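Local coordinates for protein 3-hydroxyisobutyrate dehydrogenase (Salmonella typhimurium, PDB 3G0O) that probably oxidises L-threonate to 2-dehydro-L-erythronate, preferring NAD(+) but also able to use NADP(+) as cosubstrate, at residues W222-E225 with N226-H230. Residues are numbered along the deposited sequence; the frame is centred on the assembly and turned at random.
Sequences WMFE and NRMQH
M223 and R227, one turn apart on helix 222-232, run side by side, and the selenium of M223 (a selenomethionine, like M228) packs over one face of the R227 guanidinium, SE to NH1 3.3 Å. The N-H groups, which lie in the plane of the guanidinium, go to polar partners. NH1 donates to N226 OD1 at 2.9 Å, coming from above the carbonyl plane, with an N-H...O angle of 143°. NE forms a salt bridge with D286, and these two partners hold the group's orientation; a tartrate, probably from the crystallisation liquor, is a further acceptor for NH2 in this crystal.

N226, in turn, leans on W222: its CB sits over the six-membered ring, 3.6 Å from CZ3, and its amide plane is only 11° from that of the indole. The first torsion, with CG trans to the backbone N (-176°), lays the amide alongside the ring.

On another side of the helix, M228 crosses F224 at about a right angle. Its CG makes a CH-pi contact 3.7 Å from the ring centroid, while SE lies farther out and oblique in a Met-aromatic contact.

Among the backbone groups, W222 O, M223 O and F224 O accept from N226 N (3.0 Å), R227 N (2.8 Å) and M228 N (2.9 Å). The pattern then breaks: Q229 N and H230 N make no i to i+4 bond, H230 N bonds to R227 O, three residues earlier, at 3.0 Å, and E225 O is taken by the hydroxyl of Y211. Beyond the backbone, E225 OE1 accepts from N220, and Q229 NE2 donates to D233.

This is i to i+4 packing on a kinked alpha-helix of the all-helical C-terminal domain of the 3-hydroxyisobutyrate dehydrogenase family, where W222 and M223 pack on A218 and F224 on L185, both of the second subunit, and the M223 side chain lies about 9 Å from that of K179, the predicted active-site lysine.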
loop_
_atom_site.group_PDB
_atom_site.type_symbol
_atom_site.label_atom_id
_atom_site.label_comp_id
_atom_site.label_asym_id
_atom_site.label_seq_id
_atom_site.Cartn_x
_atom_site.Cartn_y
_atom_site.Cartn_z
ATOM N N TRP A 222 0.827 -3.282 1.212
ATOM C CA TRP A 222 0.929 -4.609 1.799
ATOM C C TRP A 222 0.542 -5.637 0.737
ATOM O O TRP A 222 1.200 -6.665 0.588
ATOM C CB TRP A 222 -0.003 -4.743 3.007
ATOM C CG TRP A 222 0.298 -5.956 3.841
ATOM C CD1 TRP A 222 1.108 -6.016 4.940
ATOM C CD2 TRP A 222 -0.165 -7.296 3.609
ATOM N NE1 TRP A 222 1.181 -7.310 5.405
ATOM C CE2 TRP A 222 0.412 -8.113 4.610
ATOM C CE3 TRP A 222 -1.006 -7.883 2.656
ATOM C CZ2 TRP A 222 0.171 -9.491 4.678
ATOM C CZ3 TRP A 222 -1.244 -9.252 2.727
ATOM C CH2 TRP A 222 -0.656 -10.039 3.732
HETATM N N MSE A 223 -0.524 -5.354 -0.011
HETATM C CA MSE A 223 -0.959 -6.282 -1.050
HETATM C C MSE A 223 0.026 -6.400 -2.206
HETATM O O MSE A 223 0.190 -7.478 -2.770
HETATM C CB MSE A 223 -2.349 -5.895 -1.569
HETATM C CG MSE A 223 -3.456 -6.276 -0.601
HETATM SE SE MSE A 223 -3.467 -8.204 -0.243
HETATM C CE MSE A 223 -5.219 -8.329 0.578
ATOM N N PHE A 224 0.679 -5.302 -2.573
ATOM C CA PHE A 224 1.657 -5.372 -3.649
ATOM C C PHE A 224 2.775 -6.314 -3.205
ATOM O O PHE A 224 3.124 -7.267 -3.905
ATOM C CB PHE A 224 2.272 -3.997 -3.944
ATOM C CG PHE A 224 3.315 -4.027 -5.032
ATOM C CD1 PHE A 224 2.984 -3.694 -6.346
ATOM C CD2 PHE A 224 4.609 -4.463 -4.760
ATOM C CE1 PHE A 224 3.927 -3.797 -7.374
ATOM C CE2 PHE A 224 5.559 -4.572 -5.778
ATOM C CZ PHE A 224 5.216 -4.240 -7.089
ATOM N N GLU A 225 3.326 -6.044 -2.028
ATOM C CA GLU A 225 4.426 -6.850 -1.521
ATOM C C GLU A 225 4.070 -8.325 -1.380
ATOM O O GLU A 225 4.875 -9.196 -1.709
ATOM C CB GLU A 225 4.925 -6.302 -0.179
ATOM C CG GLU A 225 6.294 -6.846 0.200
ATOM C CD GLU A 225 6.937 -6.112 1.361
ATOM O OE1 GLU A 225 6.700 -4.899 1.519
ATOM O OE2 GLU A 225 7.703 -6.746 2.109
ATOM N N ASN A 226 2.860 -8.612 -0.914
ATOM C CA ASN A 226 2.445 -9.998 -0.736
ATOM C C ASN A 226 2.066 -10.713 -2.028
ATOM O O ASN A 226 2.596 -11.784 -2.329
ATOM C CB ASN A 226 1.275 -10.070 0.245
ATOM C CG ASN A 226 0.862 -11.496 0.546
ATOM O OD1 ASN A 226 0.010 -12.072 -0.135
ATOM N ND2 ASN A 226 1.479 -12.081 1.564
ATOM N N ARG A 227 1.167 -10.108 -2.801
ATOM C CA ARG A 227 0.689 -10.714 -4.039
ATOM C C ARG A 227 1.648 -10.691 -5.232
ATOM O O ARG A 227 1.712 -11.657 -5.998
ATOM C CB ARG A 227 -0.643 -10.062 -4.431
ATOM C CG ARG A 227 -1.706 -10.109 -3.328
ATOM C CD ARG A 227 -1.979 -11.532 -2.902
ATOM N NE ARG A 227 -3.341 -11.707 -2.404
ATOM C CZ ARG A 227 -3.699 -11.675 -1.124
ATOM N NH1 ARG A 227 -2.798 -11.471 -0.171
ATOM N NH2 ARG A 227 -4.971 -11.851 -0.799
HETATM N N MSE A 228 2.403 -9.611 -5.399
HETATM C CA MSE A 228 3.293 -9.559 -6.551
HETATM C C MSE A 228 4.480 -10.520 -6.493
HETATM O O MSE A 228 5.179 -10.708 -7.487
HETATM C CB MSE A 228 3.753 -8.125 -6.817
HETATM C CG MSE A 228 2.626 -7.199 -7.289
HETATM SE SE MSE A 228 1.600 -7.833 -8.840
HETATM C CE MSE A 228 0.155 -8.751 -7.906
ATOM N N GLN A 229 4.708 -11.132 -5.337
ATOM C CA GLN A 229 5.782 -12.109 -5.224
ATOM C C GLN A 229 5.294 -13.336 -6.000
ATOM O O GLN A 229 6.072 -14.035 -6.645
ATOM C CB GLN A 229 6.031 -12.481 -3.761
ATOM C CG GLN A 229 7.162 -13.487 -3.574
ATOM C CD GLN A 229 8.502 -12.958 -4.062
ATOM O OE1 GLN A 229 9.052 -12.012 -3.497
ATOM N NE2 GLN A 229 9.029 -13.563 -5.121
ATOM N N HIS A 230 3.988 -13.583 -5.939
ATOM C CA HIS A 230 3.393 -14.709 -6.650
ATOM C C HIS A 230 3.604 -14.500 -8.147
ATOM O O HIS A 230 3.917 -15.441 -8.881
ATOM C CB HIS A 230 1.890 -14.795 -6.354
ATOM C CG HIS A 230 1.562 -14.943 -4.902
ATOM N ND1 HIS A 230 0.275 -14.839 -4.416
ATOM C CD2 HIS A 230 2.351 -15.182 -3.826
ATOM C CE1 HIS A 230 0.287 -15.004 -3.104
ATOM N NE2 HIS A 230 1.536 -15.213 -2.723
#